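Local atomic coordinates of IPT/TIG domain-containing protein BACOVA_02650 (Bacteroides ovatus, PDB entry 5E7H), a protein that binds polysaccharide at the bacterial cell surface and probably captures xyloglucan before it is taken into the periplasm for degradation. Residues T11-G16 with F56-A61; F83-N88 with N254-R259. All coordinates share one frame; numbering follows the deposited sequence.

Contact 1 comes first along the chain and closes before contact 2 opens; their centres are 15 Å apart. Contact 1 lies in the IPT/TIG domain, joining the loop between strands 4-8 and 18-24 to the end of strand 53-57, all from one antiparallel sheet. Contact 2 belongs to the xyloglucan-binding domain, where residues 83-88 lead into strand 89-91 and meet the C-terminal strand 246-259. The two contacts touch at the domain junction: Thr11 O accepts a probable hydrogen bond from Tyr84 N at 2.7 Å, and the ring of Phe83 lies against Pro13. The linking chain is thus held against the loop of the domain it leaves.

Contact 1 of 2, residues T11-G16 with F56-A61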
ATOM      1  N   THR A  11      -3.563   0.190  -5.696  1.00 16.51           N
ATOM      2  CA  THR A  11      -4.882  -0.451  -5.611  1.00 16.06           C
ATOM      3  C   THR A  11      -5.750   0.179  -4.517  1.00 15.57           C
ATOM      4  O   THR A  11      -6.938  -0.086  -4.454  1.00 16.36           O
ATOM      5  CB  THR A  11      -4.762  -1.963  -5.341  1.00 16.61           C
ATOM      6  OG1 THR A  11      -4.121  -2.178  -4.086  1.00 18.02           O
ATOM      7  CG2 THR A  11      -3.972  -2.672  -6.438  1.00 21.11           C
ATOM      8  N   MET A  12      -5.178   1.011  -3.644  1.00 14.12           N
ATOM      9  CA  MET A  12      -5.968   1.610  -2.567  1.00 14.72           C
ATOM     10  C   MET A  12      -5.402   2.979  -2.219  1.00 15.11           C
ATOM     11  O   MET A  12      -4.976   3.227  -1.091  1.00 17.16           O
ATOM     12  CB  MET A  12      -6.018   0.697  -1.342  1.00 15.47           C
ATOM     13  CG  MET A  12      -7.146   1.080  -0.382  1.00 15.20           C
ATOM     14  SD  MET A  12      -7.470  -0.169   0.890  1.00 17.53           S
ATOM     15  CE  MET A  12      -8.388  -1.334  -0.077  1.00 19.02           C
ATOM     16  N   PRO A  13      -5.418   3.877  -3.202  1.00 13.99           N
ATOM     17  CA  PRO A  13      -4.914   5.231  -2.949  1.00 15.14           C
ATOM     18  C   PRO A  13      -5.746   5.934  -1.904  1.00 16.94           C
ATOM     19  O   PRO A  13      -6.967   5.805  -1.864  1.00 16.71           O
ATOM     20  CB  PRO A  13      -5.016   5.911  -4.312  1.00 16.48           C
ATOM     21  CG  PRO A  13      -6.020   5.124  -5.078  1.00 17.96           C
ATOM     22  CD  PRO A  13      -5.921   3.714  -4.572  1.00 15.51           C
ATOM     23  N   VAL A  14      -5.066   6.704  -1.058  1.00 16.20           N
ATOM     24  CA  VAL A  14      -5.744   7.509  -0.048  1.00 16.37           C
ATOM     25  C   VAL A  14      -6.668   8.545  -0.689  1.00 15.64           C
ATOM     26  O   VAL A  14      -6.326   9.188  -1.702  1.00 16.08           O
ATOM     27  CB  VAL A  14      -4.684   8.196   0.865  1.00 16.94           C
ATOM     28  CG1 VAL A  14      -5.338   9.162   1.865  1.00 17.97           C
ATOM     29  CG2 VAL A  14      -3.875   7.148   1.601  1.00 17.57           C
ATOM     30  N   VAL A  15      -7.856   8.734  -0.112  1.00 16.43           N
ATOM     31  CA  VAL A  15      -8.757   9.758  -0.595  1.00 16.82           C
ATOM     32  C   VAL A  15      -8.093  11.143  -0.480  1.00 16.64           C
ATOM     33  O   VAL A  15      -7.566  11.506   0.575  1.00 18.27           O
ATOM     34  CB  VAL A  15     -10.087   9.766   0.176  1.00 19.67           C
ATOM     35  CG1 VAL A  15     -10.991  10.843  -0.298  1.00 19.99           C
ATOM     36  CG2 VAL A  15     -10.775   8.395   0.044  1.00 21.90           C
ATOM     37  N   GLY A  16      -8.085  11.889  -1.574  1.00 15.79           N
ATOM     38  CA  GLY A  16      -7.442  13.191  -1.592  1.00 16.12           C
ATOM     39  C   GLY A  16      -6.040  13.156  -2.155  1.00 15.91           C
ATOM     40  O   GLY A  16      -5.390  14.194  -2.244  1.00 17.07           O
ATOM     41  N   PHE A  56      -5.363  12.001 -11.636  1.00 21.01           N
ATOM     42  CA  PHE A  56      -6.466  12.726 -11.024  1.00 21.67           C
ATOM     43  C   PHE A  56      -6.414  12.478  -9.537  1.00 18.42           C
ATOM     44  O   PHE A  56      -5.850  11.476  -9.085  1.00 18.46           O
ATOM     45  CB  PHE A  56      -7.811  12.265 -11.574  1.00 21.10           C
ATOM     46  CG  PHE A  56      -8.024  10.788 -11.442  1.00 21.24           C
ATOM     47  CD1 PHE A  56      -8.567  10.248 -10.292  1.00 21.49           C
ATOM     48  CD2 PHE A  56      -7.671   9.942 -12.487  1.00 27.19           C
ATOM     49  CE1 PHE A  56      -8.741   8.872 -10.176  1.00 24.92           C
ATOM     50  CE2 PHE A  56      -7.842   8.573 -12.371  1.00 24.56           C
ATOM     51  CZ  PHE A  56      -8.378   8.047 -11.226  1.00 24.30           C
ATOM     52  N   VAL A  57      -7.027  13.379  -8.782  1.00 18.28           N
ATOM     53  CA  VAL A  57      -7.171  13.208  -7.356  1.00 15.72           C
ATOM     54  C   VAL A  57      -8.397  12.343  -7.053  1.00 17.19           C
ATOM     55  O   VAL A  57      -9.463  12.593  -7.634  1.00 20.08           O
ATOM     56  CB  VAL A  57      -7.307  14.574  -6.694  1.00 19.05           C
ATOM     57  CG1 VAL A  57      -7.565  14.424  -5.213  1.00 19.75           C
ATOM     58  CG2 VAL A  57      -6.042  15.404  -6.934  1.00 23.44           C
ATOM     59  N   LEU A  58      -8.252  11.345  -6.177  1.00 17.26           N
ATOM     60  CA  LEU A  58      -9.373  10.485  -5.790  1.00 16.56           C
ATOM     61  C   LEU A  58     -10.319  11.304  -4.878  1.00 18.81           C
ATOM     62  O   LEU A  58      -9.919  11.675  -3.776  1.00 19.34           O
ATOM     63  CB  LEU A  58      -8.881   9.215  -5.090  1.00 16.20           C
ATOM     64  CG  LEU A  58      -9.983   8.205  -4.757  1.00 17.69           C
ATOM     65  CD1 LEU A  58     -10.544   7.576  -6.012  1.00 19.17           C
ATOM     66  CD2 LEU A  58      -9.453   7.144  -3.821  1.00 18.80           C
ATOM     67  N   PRO A  59     -11.554  11.586  -5.321  1.00 16.99           N
ATOM     68  CA  PRO A  59     -12.387  12.510  -4.540  1.00 21.31           C
ATOM     69  C   PRO A  59     -13.124  11.887  -3.351  1.00 27.53           C
ATOM     70  O   PRO A  59     -13.544  12.612  -2.441  1.00 29.41           O
ATOM     71  CB  PRO A  59     -13.380  13.025  -5.570  1.00 25.81           C
ATOM     72  CG  PRO A  59     -13.510  11.943  -6.563  1.00 25.93           C
ATOM     73  CD  PRO A  59     -12.161  11.277  -6.630  1.00 17.53           C
ATOM     74  N   GLN A  60     -13.275  10.569  -3.359  1.00 20.28           N
ATOM     75  CA  GLN A  60     -13.998   9.856  -2.313  1.00 20.14           C
ATOM     76  C   GLN A  60     -13.615   8.384  -2.419  1.00 18.83           C
ATOM     77  O   GLN A  60     -13.102   7.966  -3.456  1.00 17.92           O
ATOM     78  CB  GLN A  60     -15.506  10.019  -2.455  1.00 22.06           C
ATOM     79  CG  GLN A  60     -16.038   9.456  -3.770  1.00 23.58           C
ATOM     80  CD  GLN A  60     -17.486   9.802  -4.054  1.00 36.88           C
ATOM     81  OE1 GLN A  60     -17.777  10.743  -4.789  1.00 42.56           O
ATOM     82  NE2 GLN A  60     -18.400   9.017  -3.502  1.00 45.54           N
ATOM     83  N   ALA A  61     -13.837   7.621  -1.352  1.00 18.62           N
ATOM     84  CA  ALA A  61     -13.541   6.182  -1.357  1.00 18.02           C
ATOM     85  C   ALA A  61     -14.681   5.392  -1.982  1.00 18.45           C
ATOM     86  O   ALA A  61     -15.834   5.574  -1.613  1.00 21.60           O
ATOM     87  CB  ALA A  61     -13.296   5.689   0.040  1.00 18.10           C
TER
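Val15 and Leu58 bring their backbones closest, CA to CA 5.3 Å, where the loop 11-16 runs past the end of strand 53-57 with the two touching parts heading 109° apart. One backbone hydrogen bond spans the gap: Gly16 N donates to Leu58 O at 2.9 Å, with 151° at the hydrogen. Gly16 has a positive phi, a conformation in which a CB would press on the carbonyl oxygen of Val15.

Val15 and Leu58 share the contact about equally, and Val15 gives one branch to each part of the opposite turn. With CG1 anti to the backbone N (chi1 178°), that methyl sits 3.7 Å from Leu58 O, beside the same carbonyl that receives the Gly16 bond, and also meets the backbone of Pro59 and Gln60. CG2 turns the other way, onto Ala61, and lies 3.7 Å from its CB. Leu58 answers from across: its CD2 comes to 3.4 Å from Pro13 O, and the same methyl is 4.2 Å from Pro13 CG, the side chain of Leu58 crossing that of Pro13 at about a right angle. At the outer edge Val57 rests its CG1 methyl on the carbonyl group of Gly16, 3.6 Å from Gly16 C.

Both Pro13 and Leu58 also pack on Val19 of strand 18-24, so they belong to the core of this immunoglobulin-like domain. Val15 N also hydrogen-bonds to Asn119 OD1; Asn119 is a ligand of a bound sodium ion in the xyloglucan-binding domain.

The chemistry is therefore that of aliphatic methyls resting largely on backbone atoms, around one backbone hydrogen bond. No charged group takes part, and the hold is chiefly van der Waals, with Gly16 N to Leu58 O as the directional bond.

Contact 2 of 2, residues F83-N88 with N254-R259; sequences FYPLEN and NFRIVR
Asn88 faces Ile257 with two groups at once, backbone carbonyl and carboxamide. Its O accepts from Ile257 N at 3.1 Å and also meets Arg256 CA in a CA-H...O contact, likewise 3.1 Å; its ND2 gives a hydrogen to Ile257 O at 2.8 Å, lying in the plane of that carbonyl. With chi1 at -67°, CG sits beside the backbone N and anti to the carbonyl carbon, which spreads the two groups to grip both polar atoms of one residue. Across the same side chain, at about a right angle, runs Val258, its CG1 3.8 Å from Asn88 CB. With an alanine at this position, Ile257 O would probably lose its amide donor and Val258 CG1 part of the surface it packs on. This is the start of an antiparallel pairing: a short 3-10 segment, 86-88, delivers the chain to strand 89-91, which pairs with strand 246-259. Ahead of it, Pro85 centres an inverse gamma turn and sets its CG 4.4 Å from Val258 CG1. The same ring atom approaches CD of Arg256, whose chain runs extended from CG to NE and turns its guanidinium group so that NH1 bonds to Asn254 O at 2.8 Å, while NH2 forms a salt bridge with Glu165.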
ATOM      1  N   PHE A  83      -9.374  -2.722  -7.985  1.00 15.24           N
ATOM      2  CA  PHE A  83      -9.232  -1.419  -7.325  1.00 15.12           C
ATOM      3  C   PHE A  83     -10.052  -1.373  -6.033  1.00 15.16           C
ATOM      4  O   PHE A  83     -11.201  -1.809  -6.009  1.00 15.31           O
ATOM      5  CB  PHE A  83      -9.679  -0.301  -8.289  1.00 15.82           C
ATOM      6  CG  PHE A  83      -9.276   1.083  -7.837  1.00 15.00           C
ATOM      7  CD1 PHE A  83      -7.944   1.448  -7.806  1.00 15.47           C
ATOM      8  CD2 PHE A  83     -10.242   2.003  -7.456  1.00 17.50           C
ATOM      9  CE1 PHE A  83      -7.571   2.723  -7.373  1.00 16.60           C
ATOM     10  CE2 PHE A  83      -9.883   3.280  -7.039  1.00 16.78           C
ATOM     11  CZ  PHE A  83      -8.551   3.629  -6.996  1.00 15.86           C
ATOM     12  N   TYR A  84      -9.432  -0.872  -4.958  1.00 14.64           N
ATOM     13  CA  TYR A  84     -10.014  -0.829  -3.609  1.00 13.95           C
ATOM     14  C   TYR A  84     -10.460  -2.232  -3.175  1.00 13.36           C
ATOM     15  O   TYR A  84     -11.643  -2.498  -2.918  1.00 14.98           O
ATOM     16  CB  TYR A  84     -11.146   0.216  -3.496  1.00 15.34           C
ATOM     17  CG  TYR A  84     -10.657   1.486  -2.799  1.00 14.51           C
ATOM     18  CD1 TYR A  84     -11.081   1.804  -1.512  1.00 15.41           C
ATOM     19  CD2 TYR A  84      -9.727   2.330  -3.402  1.00 15.17           C
ATOM     20  CE1 TYR A  84     -10.612   2.942  -0.865  1.00 16.06           C
ATOM     21  CE2 TYR A  84      -9.276   3.473  -2.767  1.00 16.75           C
ATOM     22  CZ  TYR A  84      -9.715   3.760  -1.500  1.00 17.11           C
ATOM     23  OH  TYR A  84      -9.239   4.882  -0.839  1.00 18.73           O
ATOM     24  N   PRO A  85      -9.478  -3.148  -3.098  1.00 14.34           N
ATOM     25  CA  PRO A  85      -9.755  -4.522  -2.661  1.00 15.58           C
ATOM     26  C   PRO A  85      -9.965  -4.568  -1.153  1.00 16.08           C
ATOM     27  O   PRO A  85      -9.125  -5.056  -0.390  1.00 14.67           O
ATOM     28  CB  PRO A  85      -8.500  -5.279  -3.088  1.00 14.62           C
ATOM     29  CG  PRO A  85      -7.429  -4.300  -2.961  1.00 14.81           C
ATOM     30  CD  PRO A  85      -8.057  -2.986  -3.445  1.00 15.57           C
ATOM     31  N   LEU A  86     -11.098  -4.030  -0.722  1.00 15.46           N
ATOM     32  CA  LEU A  86     -11.392  -3.881   0.703  1.00 17.23           C
ATOM     33  C   LEU A  86     -11.335  -5.217   1.448  1.00 14.96           C
ATOM     34  O   LEU A  86     -10.912  -5.262   2.610  1.00 17.22           O
ATOM     35  CB  LEU A  86     -12.763  -3.219   0.875  1.00 18.56           C
ATOM     36  CG  LEU A  86     -12.745  -1.767   0.399  1.00 20.68           C
ATOM     37  CD1 LEU A  86     -14.189  -1.346   0.101  1.00 30.88           C
ATOM     38  CD2 LEU A  86     -12.087  -0.836   1.415  1.00 22.80           C
ATOM     39  N   GLU A  87     -11.687  -6.297   0.750  1.00 16.54           N
ATOM     40  CA  GLU A  87     -11.793  -7.610   1.352  1.00 17.04           C
ATOM     41  C   GLU A  87     -10.430  -8.258   1.595  1.00 16.46           C
ATOM     42  O   GLU A  87     -10.337  -9.284   2.265  1.00 18.10           O
ATOM     43  CB  GLU A  87     -12.643  -8.515   0.443  1.00 20.36           C
ATOM     44  CG  GLU A  87     -13.981  -7.884  -0.070  1.00 22.31           C
ATOM     45  CD  GLU A  87     -13.860  -7.111  -1.388  1.00 23.44           C
ATOM     46  OE1 GLU A  87     -12.749  -6.716  -1.779  1.00 23.46           O
ATOM     47  OE2 GLU A  87     -14.906  -6.891  -2.045  1.00 26.61           O
ATOM     48  N   ASN A  88      -9.388  -7.682   1.009  1.00 13.69           N
ATOM     49  CA  ASN A  88      -8.018  -8.161   1.125  1.00 11.69           C
ATOM     50  C   ASN A  88      -7.213  -7.439   2.212  1.00 11.47           C
ATOM     51  O   ASN A  88      -6.073  -7.811   2.487  1.00 11.96           O
ATOM     52  CB  ASN A  88      -7.275  -7.979  -0.217  1.00 12.46           C
ATOM     53  CG  ASN A  88      -7.811  -8.857  -1.315  1.00 16.46           C
ATOM     54  OD1 ASN A  88      -8.778  -8.492  -1.979  1.00 20.27           O
ATOM     55  ND2 ASN A  88      -7.188 -10.013  -1.529  1.00 13.21           N
ATOM     56  N   ASN A 254      -3.408   0.286   5.651  1.00 11.28           N
ATOM     57  CA  ASN A 254      -4.088  -0.629   4.716  1.00 12.27           C
ATOM     58  C   ASN A 254      -3.189  -1.746   4.214  1.00 11.69           C
ATOM     59  O   ASN A 254      -3.080  -2.024   3.017  1.00 12.87           O
ATOM     60  CB  ASN A 254      -4.690   0.148   3.550  1.00 14.02           C
ATOM     61  CG  ASN A 254      -5.941   0.865   3.958  1.00 16.70           C
ATOM     62  OD1 ASN A 254      -6.740   0.343   4.746  1.00 18.11           O
ATOM     63  ND2 ASN A 254      -6.127   2.062   3.441  1.00 20.22           N
ATOM     64  N   PHE A 255      -2.557  -2.430   5.152  1.00 11.67           N
ATOM     65  CA  PHE A 255      -1.864  -3.654   4.809  1.00 12.19           C
ATOM     66  C   PHE A 255      -2.875  -4.631   4.229  1.00 11.63           C
ATOM     67  O   PHE A 255      -3.979  -4.780   4.767  1.00 11.53           O
ATOM     68  CB  PHE A 255      -1.177  -4.280   6.037  1.00 11.71           C
ATOM     69  CG  PHE A 255      -0.053  -3.447   6.602  1.00 11.71           C
ATOM     70  CD1 PHE A 255       1.254  -3.644   6.174  1.00 14.18           C
ATOM     71  CD2 PHE A 255      -0.307  -2.468   7.566  1.00 13.33           C
ATOM     72  CE1 PHE A 255       2.293  -2.868   6.688  1.00 14.77           C
ATOM     73  CE2 PHE A 255       0.730  -1.684   8.073  1.00 15.06           C
ATOM     74  CZ  PHE A 255       2.023  -1.891   7.627  1.00 14.64           C
ATOM     75  N   ARG A 256      -2.485  -5.310   3.146  1.00 11.88           N
ATOM     76  CA  ARG A 256      -3.392  -6.168   2.398  1.00 10.81           C
ATOM     77  C   ARG A 256      -2.592  -7.241   1.686  1.00 13.31           C
ATOM     78  O   ARG A 256      -1.448  -7.020   1.276  1.00 14.24           O
ATOM     79  CB  ARG A 256      -4.226  -5.322   1.411  1.00 13.62           C
ATOM     80  CG  ARG A 256      -3.404  -4.461   0.455  1.00 13.59           C
ATOM     81  CD  ARG A 256      -4.251  -3.303  -0.096  1.00 16.64           C
ATOM     82  NE  ARG A 256      -3.525  -2.439  -1.032  1.00 15.82           N
ATOM     83  CZ  ARG A 256      -2.976  -1.266  -0.748  1.00 14.95           C
ATOM     84  NH1 ARG A 256      -2.969  -0.768   0.475  1.00 16.13           N
ATOM     85  NH2 ARG A 256      -2.410  -0.577  -1.737  1.00 15.06           N
ATOM     86  N   ILE A 257      -3.195  -8.414   1.552  1.00 11.78           N
ATOM     87  CA  ILE A 257      -2.593  -9.530   0.838  1.00 11.74           C
ATOM     88  C   ILE A 257      -3.412  -9.759  -0.405  1.00 13.35           C
ATOM     89  O   ILE A 257      -4.618  -9.988  -0.318  1.00 13.10           O
ATOM     90  CB  ILE A 257      -2.539 -10.824   1.691  1.00 10.73           C
ATOM     91  CG1 ILE A 257      -1.639 -10.607   2.905  1.00 13.37           C
ATOM     92  CG2 ILE A 257      -2.051 -11.989   0.847  1.00 13.77           C
ATOM     93  CD1 ILE A 257      -1.649 -11.748   3.906  1.00 15.76           C
ATOM     94  N   VAL A 258      -2.762  -9.668  -1.568  1.00 14.57           N
ATOM     95  CA  VAL A 258      -3.446  -9.793  -2.854  1.00 15.01           C
ATOM     96  C   VAL A 258      -2.712 -10.748  -3.774  1.00 16.21           C
ATOM     97  O   VAL A 258      -1.556 -11.089  -3.527  1.00 15.15           O
ATOM     98  CB  VAL A 258      -3.588  -8.418  -3.554  1.00 16.43           C
ATOM     99  CG1 VAL A 258      -4.393  -7.454  -2.710  1.00 17.57           C
ATOM    100  CG2 VAL A 258      -2.233  -7.812  -3.842  1.00 18.45           C
ATOM    101  N   ARG A 259      -3.377 -11.176  -4.845  1.00 17.30           N
ATOM    102  CA  ARG A 259      -2.721 -12.022  -5.836  1.00 17.94           C
ATOM    103  C   ARG A 259      -1.722 -11.210  -6.649  1.00 22.52           C
ATOM    104  O   ARG A 259      -1.957 -10.040  -6.962  1.00 21.73           O
ATOM    105  CB  ARG A 259      -3.747 -12.649  -6.768  1.00 22.82           C
ATOM    106  CG  ARG A 259      -4.620 -13.660  -6.093  1.00 30.56           C
ATOM    107  CD  ARG A 259      -5.747 -14.087  -7.006  1.00 47.48           C
ATOM    108  NE  ARG A 259      -6.416 -15.284  -6.510  1.00 56.37           N
ATOM    109  CZ  ARG A 259      -7.293 -15.306  -5.508  1.00 54.17           C
ATOM    110  NH1 ARG A 259      -7.648 -14.192  -4.865  1.00 26.95           N
ATOM    111  NH2 ARG A 259      -7.837 -16.456  -5.159  1.00 67.09           N
TER